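Local coordinates for CBS domain protein (Bacillus anthracis, PDB 3LQN) that is of unknown function but carries a pair of CBS domains, modules that in many relatives bind adenine nucleotides and regulate partner activities, at residues V53-P56 against M57-H61; V99-L102 against E103-F106; K108-E111 against M112-D115. All coordinates share one frame; numbering follows the deposited sequence. Where two conformers were deposited one is given.

Contact 1: residues V53-P56 against M57-H61; sequences VLDP and MYKLH
At the edge of the His61 ring, near its plane, sits the carboxylate of Asp55: NE2 donates to OD2 over 2.9 Å, the acceptor tilted slightly from the ring plane and met on its anti side. Carboxylate and imidazole are turned 76° apart, so this is an edge contact without stacking. In the conformer given, Leu54 CD1 comes obliquely to the Tyr58 ring, 3.8 Å from its CD1. The other carboxylate oxygen of Asp55 turns back into the hairpin. Because CG stands between the backbone N and the carbonyl carbon (chi1 63°), OD1 can accept from Met57 N at 2.9 Å and from Lys59 N at 3.0 Å, the two donors lying on opposite faces of the carboxylate plane. A short acid suits this place because it reaches the amides of the very loop it begins. Asp55 also opens a type I turn, closed by Tyr58 N on Asp55 O, and Pro56 suits the second position because its ring fixes phi and no amide hydrogen is needed there. Two backbone bonds join the antiparallel strands: Asp55 N donates to Lys59 O. His61 N donates to Val53 O. Between them lies the non-hydrogen-bonded pair Leu54 and Leu60, with Leu54 CD2 packed 4.0 Å from Leu60 CD1. Lys59 runs its chain alongside the aspartate, but its NZ goes to Asp125 O. Three N-H groups thus converge on one carboxylate, which fixes its rotation and probably stabilises its negative charge, while the same carboxylate would tend to favour protonation of His61.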
loop_
_atom_site.group_PDB
_atom_site.type_symbol
_atom_site.label_atom_id
_atom_site.label_comp_id
_atom_site.label_asym_id
_atom_site.label_seq_id
_atom_site.Cartn_x
_atom_site.Cartn_y
_atom_site.Cartn_z
ATOM N N VAL A 53 -10.219 11.947 -5.228
ATOM C CA VAL A 53 -11.167 13.025 -4.930
ATOM C C VAL A 53 -11.641 13.699 -6.222
ATOM O O VAL A 53 -10.820 14.240 -6.953
ATOM C CB VAL A 53 -10.471 14.049 -4.005
ATOM C CG1 VAL A 53 -11.497 15.094 -3.540
ATOM C CG2 VAL A 53 -9.796 13.307 -2.791
ATOM N N LEU A 54 -12.948 13.684 -6.514
ATOM C CA LEU A 54 -13.485 14.137 -7.795
ATOM C C LEU A 54 -14.390 15.340 -7.563
ATOM O O LEU A 54 -14.896 15.521 -6.468
ATOM C CB LEU A 54 -14.341 13.041 -8.466
ATOM C CG LEU A 54 -13.578 11.714 -8.740
ATOM C CD1 LEU A 54 -14.593 10.776 -9.465
ATOM C CD2 LEU A 54 -12.297 11.929 -9.569
ATOM N N ASP A 55 -14.559 16.141 -8.590
ATOM C CA ASP A 55 -15.577 17.207 -8.558
ATOM C C ASP A 55 -16.889 16.718 -9.123
ATOM O O ASP A 55 -17.017 15.530 -9.510
ATOM C CB ASP A 55 -15.071 18.521 -9.212
ATOM C CG ASP A 55 -14.762 18.402 -10.668
ATOM O OD1 ASP A 55 -15.366 17.593 -11.415
ATOM O OD2 ASP A 55 -13.919 19.189 -11.115
ATOM N N PRO A 56 -17.897 17.619 -9.194
ATOM C CA PRO A 56 -19.180 17.103 -9.697
ATOM C C PRO A 56 -19.175 16.741 -11.182
ATOM O O PRO A 56 -20.105 16.093 -11.657
ATOM C CB PRO A 56 -20.146 18.279 -9.434
ATOM C CG PRO A 56 -19.601 18.940 -8.238
ATOM C CD PRO A 56 -18.075 18.820 -8.355
ATOM N N MET A 57 -18.146 17.137 -11.925
ATOM C CA MET A 57 -18.039 16.733 -13.298
ATOM C C MET A 57 -17.167 15.485 -13.493
ATOM O O MET A 57 -16.798 15.145 -14.613
ATOM C CB MET A 57 -17.552 17.906 -14.095
ATOM C CG MET A 57 -18.406 19.129 -13.670
ATOM S SD MET A 57 -17.678 20.538 -14.368
ATOM C CE MET A 57 -17.590 20.020 -16.065
ATOM N N TYR A 58 -16.864 14.859 -12.368
ATOM C CA TYR A 58 -16.069 13.649 -12.353
ATOM C C TYR A 58 -14.652 13.946 -12.890
ATOM O O TYR A 58 -14.005 13.103 -13.525
ATOM C CB TYR A 58 -16.825 12.558 -13.133
ATOM C CG TYR A 58 -17.962 11.899 -12.346
ATOM C CD1 TYR A 58 -17.723 10.753 -11.599
ATOM C CD2 TYR A 58 -19.266 12.404 -12.371
ATOM C CE1 TYR A 58 -18.726 10.137 -10.896
ATOM C CE2 TYR A 58 -20.285 11.778 -11.673
ATOM C CZ TYR A 58 -19.999 10.643 -10.937
ATOM O OH TYR A 58 -20.980 9.990 -10.236
ATOM N N LYS A 59 -14.168 15.154 -12.592
ATOM C CA LYS A 59 -12.784 15.530 -12.849
ATOM C C LYS A 59 -11.954 15.314 -11.603
ATOM O O LYS A 59 -12.428 15.468 -10.487
ATOM C CB LYS A 59 -12.692 16.974 -13.377
ATOM C CG LYS A 59 -13.194 17.012 -14.822
ATOM C CD LYS A 59 -13.298 18.399 -15.428
ATOM C CE LYS A 59 -13.807 18.259 -16.853
ATOM N NZ LYS A 59 -13.179 19.282 -17.739
ATOM N N LEU A 60 -10.701 14.940 -11.804
ATOM C CA LEU A 60 -9.783 14.586 -10.740
ATOM C C LEU A 60 -9.194 15.826 -10.066
ATOM O O LEU A 60 -8.633 16.695 -10.743
ATOM C CB LEU A 60 -8.666 13.707 -11.359
ATOM C CG LEU A 60 -7.660 13.236 -10.336
ATOM C CD1 LEU A 60 -8.354 12.287 -9.261
ATOM C CD2 LEU A 60 -6.459 12.571 -11.062
ATOM N N HIS A 61 -9.354 15.913 -8.745
ATOM C CA HIS A 61 -8.777 16.973 -7.901
ATOM C C HIS A 61 -7.592 16.534 -7.063
ATOM O O HIS A 61 -6.706 17.317 -6.745
ATOM C CB HIS A 61 -9.849 17.544 -6.982
ATOM C CG HIS A 61 -10.709 18.562 -7.649
ATOM N ND1 HIS A 61 -10.932 19.808 -7.107
ATOM C CD2 HIS A 61 -11.356 18.536 -8.832
ATOM C CE1 HIS A 61 -11.712 20.497 -7.926
ATOM N NE2 HIS A 61 -11.981 19.753 -8.979
#

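Contact 2: residues V99-L102 against E103-F106; sequences VLKL and EDSF
Asp104 OD2 takes the amide hydrogen of Lys101 N at 3.0 Å in a nearly straight bond (161° at the hydrogen), the donor standing well above the carboxylate plane. The same oxygen lies 3.3 Å from Leu100 CD2, whose side chain crosses that of the aspartate at about a right angle. The backbone answers in the other direction: Asp104 N donates to Lys101 O, also over 3.0 Å, closing a type I turn from Lys101 to Asp104. Two bonds between the same pair of residues therefore tie the end of strand 99-101 to the chain that leaves it. Aspartate fits because its carboxylate is just long enough to fold back on the amide three residues earlier. On the outer side of the same turn, the Lys101 chain runs alongside Glu103, and its NZ makes a salt bridge with Glu103 OE2 at 3.1 Å, coming from above the carboxylate plane. A chi1 of 65° sets CG of Glu103 over its own backbone, and a second bend at chi2 brings the acid to the lysine. Long, flexible charged residues suit this surface position. Leu100 is buried instead, against Val17 and helix 106-115. Ser105 is the N-cap of that helix, its OG accepting from Lys108 N. A tight turn leading into a serine-capped helix makes the strand-to-helix connection of a beta-alpha-beta unit, here within a CBS domain.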
loop_
_atom_site.group_PDB
_atom_site.type_symbol
_atom_site.label_atom_id
_atom_site.label_comp_id
_atom_site.label_asym_id
_atom_site.label_seq_id
_atom_site.Cartn_x
_atom_site.Cartn_y
_atom_site.Cartn_z
ATOM N N VAL A 99 -0.425 11.423 -12.404
ATOM C CA VAL A 99 -1.523 11.213 -13.346
ATOM C C VAL A 99 -1.031 10.880 -14.763
ATOM O O VAL A 99 -0.123 11.526 -15.302
ATOM C CB VAL A 99 -2.493 12.433 -13.399
ATOM C CG1 VAL A 99 -3.586 12.208 -14.439
ATOM C CG2 VAL A 99 -3.137 12.675 -12.024
ATOM N N LEU A 100 -1.632 9.862 -15.360
ATOM C CA LEU A 100 -1.260 9.462 -16.717
ATOM C C LEU A 100 -2.499 9.575 -17.597
ATOM O O LEU A 100 -3.598 9.494 -17.113
ATOM C CB LEU A 100 -0.726 8.041 -16.749
ATOM C CG LEU A 100 0.640 7.946 -16.055
ATOM C CD1 LEU A 100 1.098 6.548 -16.076
ATOM C CD2 LEU A 100 1.681 8.830 -16.731
ATOM N N LYS A 101 -2.283 9.784 -18.889
ATOM C CA LYS A 101 -3.372 9.761 -19.886
ATOM C C LYS A 101 -3.606 8.316 -20.327
ATOM O O LYS A 101 -2.720 7.456 -20.222
ATOM C CB LYS A 101 -2.927 10.539 -21.127
ATOM C CG LYS A 101 -2.445 11.949 -20.884
ATOM C CD LYS A 101 -2.795 12.803 -22.100
ATOM C CE LYS A 101 -4.309 12.870 -22.273
ATOM N NZ LYS A 101 -4.777 12.961 -23.699
ATOM N N LEU A 102 -4.792 8.057 -20.838
ATOM C CA LEU A 102 -5.143 6.729 -21.317
ATOM C C LEU A 102 -4.141 6.187 -22.318
ATOM O O LEU A 102 -3.911 4.989 -22.352
ATOM C CB LEU A 102 -6.499 6.815 -22.032
ATOM C CG LEU A 102 -7.704 7.244 -21.223
ATOM C CD1 LEU A 102 -8.793 7.726 -22.186
ATOM C CD2 LEU A 102 -8.175 6.060 -20.380
ATOM N N GLU A 103 -3.599 7.069 -23.166
ATOM C CA GLU A 103 -2.685 6.639 -24.211
ATOM C C GLU A 103 -1.222 6.644 -23.807
ATOM O O GLU A 103 -0.363 6.305 -24.619
ATOM C CB GLU A 103 -2.884 7.431 -25.522
ATOM C CG GLU A 103 -2.553 8.902 -25.423
ATOM C CD GLU A 103 -3.772 9.728 -25.082
ATOM O OE1 GLU A 103 -4.547 9.310 -24.202
ATOM O OE2 GLU A 103 -3.972 10.793 -25.704
ATOM N N ASP A 104 -0.910 6.989 -22.553
ATOM C CA ASP A 104 0.504 6.934 -22.139
ATOM C C ASP A 104 1.087 5.510 -22.195
ATOM O O ASP A 104 0.368 4.522 -22.008
ATOM C CB ASP A 104 0.699 7.523 -20.722
ATOM C CG ASP A 104 0.905 9.037 -20.741
ATOM O OD1 ASP A 104 1.429 9.568 -21.752
ATOM O OD2 ASP A 104 0.571 9.690 -19.735
ATOM N N SER A 105 2.400 5.424 -22.410
ATOM C CA SER A 105 3.080 4.156 -22.615
ATOM C C SER A 105 3.294 3.308 -21.362
ATOM O O SER A 105 3.326 3.798 -20.203
ATOM C CB SER A 105 4.434 4.403 -23.291
ATOM O OG SER A 105 5.360 4.934 -22.350
ATOM N N PHE A 106 3.493 2.011 -21.596
ATOM C CA PHE A 106 3.851 1.121 -20.502
ATOM C C PHE A 106 5.155 1.591 -19.822
ATOM O O PHE A 106 5.268 1.609 -18.606
ATOM C CB PHE A 106 4.002 -0.311 -21.003
ATOM C CG PHE A 106 4.509 -1.239 -19.942
ATOM C CD1 PHE A 106 3.632 -1.814 -19.044
ATOM C CD2 PHE A 106 5.873 -1.469 -19.797
ATOM C CE1 PHE A 106 4.096 -2.633 -18.045
ATOM C CE2 PHE A 106 6.347 -2.298 -18.810
ATOM C CZ PHE A 106 5.459 -2.881 -17.927
#

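Contact 3: residues K108-E111 against M112-D115; sequences KALE and MTID
Thr113 folds its side chain back over the preceding turn of helix, OG1 donating to Leu110 O at 2.9 Å while CG2 lies 3.4 Å from Ala109 O. The helix, 106-115, is the crossover of a beta-alpha-beta unit between strands 99-101 and 118-122 of a CBS domain. Threonine suits a buried position here because its hydroxyl finds an acceptor within its own helix: a chi1 of 60° brings OG1 round to the carbonyl three residues back, which it approaches 29° out of the carbonyl plane. The methyl branch remains for apolar surroundings, and the side chain packs on Ile119 and Ile137, as well as on Leu138 of the second subunit. Regular helical bonds run from Met112 N to Lys108 O and from Thr113 N to Ala109 O, the latter only 2.8 Å long. The pattern then shortens, for Ile114 N is bonded to Glu111 O, three residues back, at 3.3 Å.

Met112 sets its CB 3.5 Å from Lys108 O. Its flexible thioether chain reaches down to Leu100 of the sheet, on which Ala109 is small enough to let the helix lie close, whereas Leu110 packs on Ile137 and Leu141 of helix 134-144. Glu111 is extended and exposed on the outer side of the helix, where it packs on Asn142 of the second subunit, and Asp115 makes a salt bridge with Arg135 of that subunit, so the residues around Asp115 take part in the contact between the two subunits. Ile114 bends CD1 to within 3.4 Å of Glu111 O, a carbonyl that also accepts a hydrogen from a water at 2.8 Å; that same water accepts from Asp115 N at 3.1 Å.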
loop_
_atom_site.group_PDB
_atom_site.type_symbol
_atom_site.label_atom_id
_atom_site.label_comp_id
_atom_site.label_asym_id
_atom_site.label_seq_id
_atom_site.Cartn_x
_atom_site.Cartn_y
_atom_site.Cartn_z
ATOM N N LYS A 108 6.275 4.577 -19.485
ATOM C CA LYS A 108 6.025 5.754 -18.659
ATOM C C LYS A 108 5.371 5.364 -17.334
ATOM O O LYS A 108 5.713 5.902 -16.260
ATOM C CB LYS A 108 5.157 6.737 -19.428
ATOM C CG LYS A 108 4.915 8.065 -18.719
ATOM C CD LYS A 108 4.335 9.070 -19.700
ATOM C CE LYS A 108 4.329 10.485 -19.139
ATOM N NZ LYS A 108 4.211 11.498 -20.240
ATOM N N ALA A 109 4.462 4.398 -17.399
ATOM C CA ALA A 109 3.787 3.910 -16.188
ATOM C C ALA A 109 4.745 3.155 -15.290
ATOM O O ALA A 109 4.791 3.396 -14.092
ATOM C CB ALA A 109 2.604 3.017 -16.543
ATOM N N LEU A 110 5.492 2.204 -15.869
ATOM C CA LEU A 110 6.474 1.454 -15.079
ATOM C C LEU A 110 7.379 2.387 -14.290
ATOM O O LEU A 110 7.576 2.213 -13.094
ATOM C CB LEU A 110 7.342 0.587 -15.983
ATOM C CG LEU A 110 8.610 0.011 -15.314
ATOM C CD1 LEU A 110 8.255 -0.919 -14.184
ATOM C CD2 LEU A 110 9.376 -0.709 -16.373
ATOM N N GLU A 111 7.935 3.376 -14.974
ATOM C CA GLU A 111 8.755 4.370 -14.294
ATOM C C GLU A 111 7.997 5.122 -13.180
ATOM O O GLU A 111 8.502 5.264 -12.042
ATOM C CB GLU A 111 9.326 5.361 -15.298
ATOM C CG GLU A 111 10.155 6.432 -14.655
ATOM C CD GLU A 111 10.724 7.388 -15.669
ATOM O OE1 GLU A 111 11.930 7.703 -15.562
ATOM O OE2 GLU A 111 9.964 7.815 -16.571
ATOM N N MET A 112 6.809 5.622 -13.492
ATOM C CA MET A 112 6.008 6.291 -12.453
ATOM C C MET A 112 5.726 5.403 -11.240
ATOM O O MET A 112 5.695 5.905 -10.109
ATOM C CB MET A 112 4.674 6.823 -13.033
ATOM C CG MET A 112 4.110 7.953 -12.213
ATOM S SD MET A 112 2.806 8.829 -13.094
ATOM C CE MET A 112 3.706 9.953 -14.174
ATOM N N THR A 113 5.491 4.100 -11.442
ATOM C CA THR A 113 5.108 3.236 -10.325
ATOM C C THR A 113 6.259 2.958 -9.328
ATOM O O THR A 113 6.001 2.506 -8.214
ATOM C CB THR A 113 4.500 1.868 -10.719
ATOM O OG1 THR A 113 5.453 1.126 -11.503
ATOM C CG2 THR A 113 3.226 2.039 -11.458
ATOM N N ILE A 114 7.501 3.228 -9.712
ATOM C CA ILE A 114 8.594 3.071 -8.742
ATOM C C ILE A 114 8.343 3.865 -7.431
ATOM O O ILE A 114 8.437 3.303 -6.342
ATOM C CB ILE A 114 9.948 3.320 -9.384
ATOM C CG1 ILE A 114 10.168 2.251 -10.464
ATOM C CG2 ILE A 114 11.036 3.223 -8.352
ATOM C CD1 ILE A 114 10.839 2.760 -11.661
ATOM N N ASP A 115 7.929 5.129 -7.530
ATOM C CA ASP A 115 7.654 5.914 -6.321
ATOM C C ASP A 115 6.166 6.089 -5.999
ATOM O O ASP A 115 5.812 6.565 -4.925
ATOM C CB ASP A 115 8.308 7.292 -6.417
ATOM C CG ASP A 115 9.811 7.218 -6.443
ATOM O OD1 ASP A 115 10.359 6.307 -5.792
ATOM O OD2 ASP A 115 10.438 8.070 -7.107
HETATM O O HOH W 1 8.635 7.014 -9.853
#

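How the contacts relate
The three contacts follow one another along the chain, contact 1 in the first CBS domain and contacts 2 and 3 in the second. Contact 1 closes the hairpin of strands 50-54 and 60-65, its centre about 19 Å from that of contact 2 and about 23 Å from that of contact 3, which lies on the opposite side of the chain's centre. Leu60 of contact 1 nevertheless packs on Ile97, Cys120 and Val122, so the two CBS domains meet there. Contacts 2 and 3 are about 11 Å apart between centres and share one beta-alpha-beta unit, in which Leu100 joins them by packing against helix 106-115; that helix also reaches the second subunit.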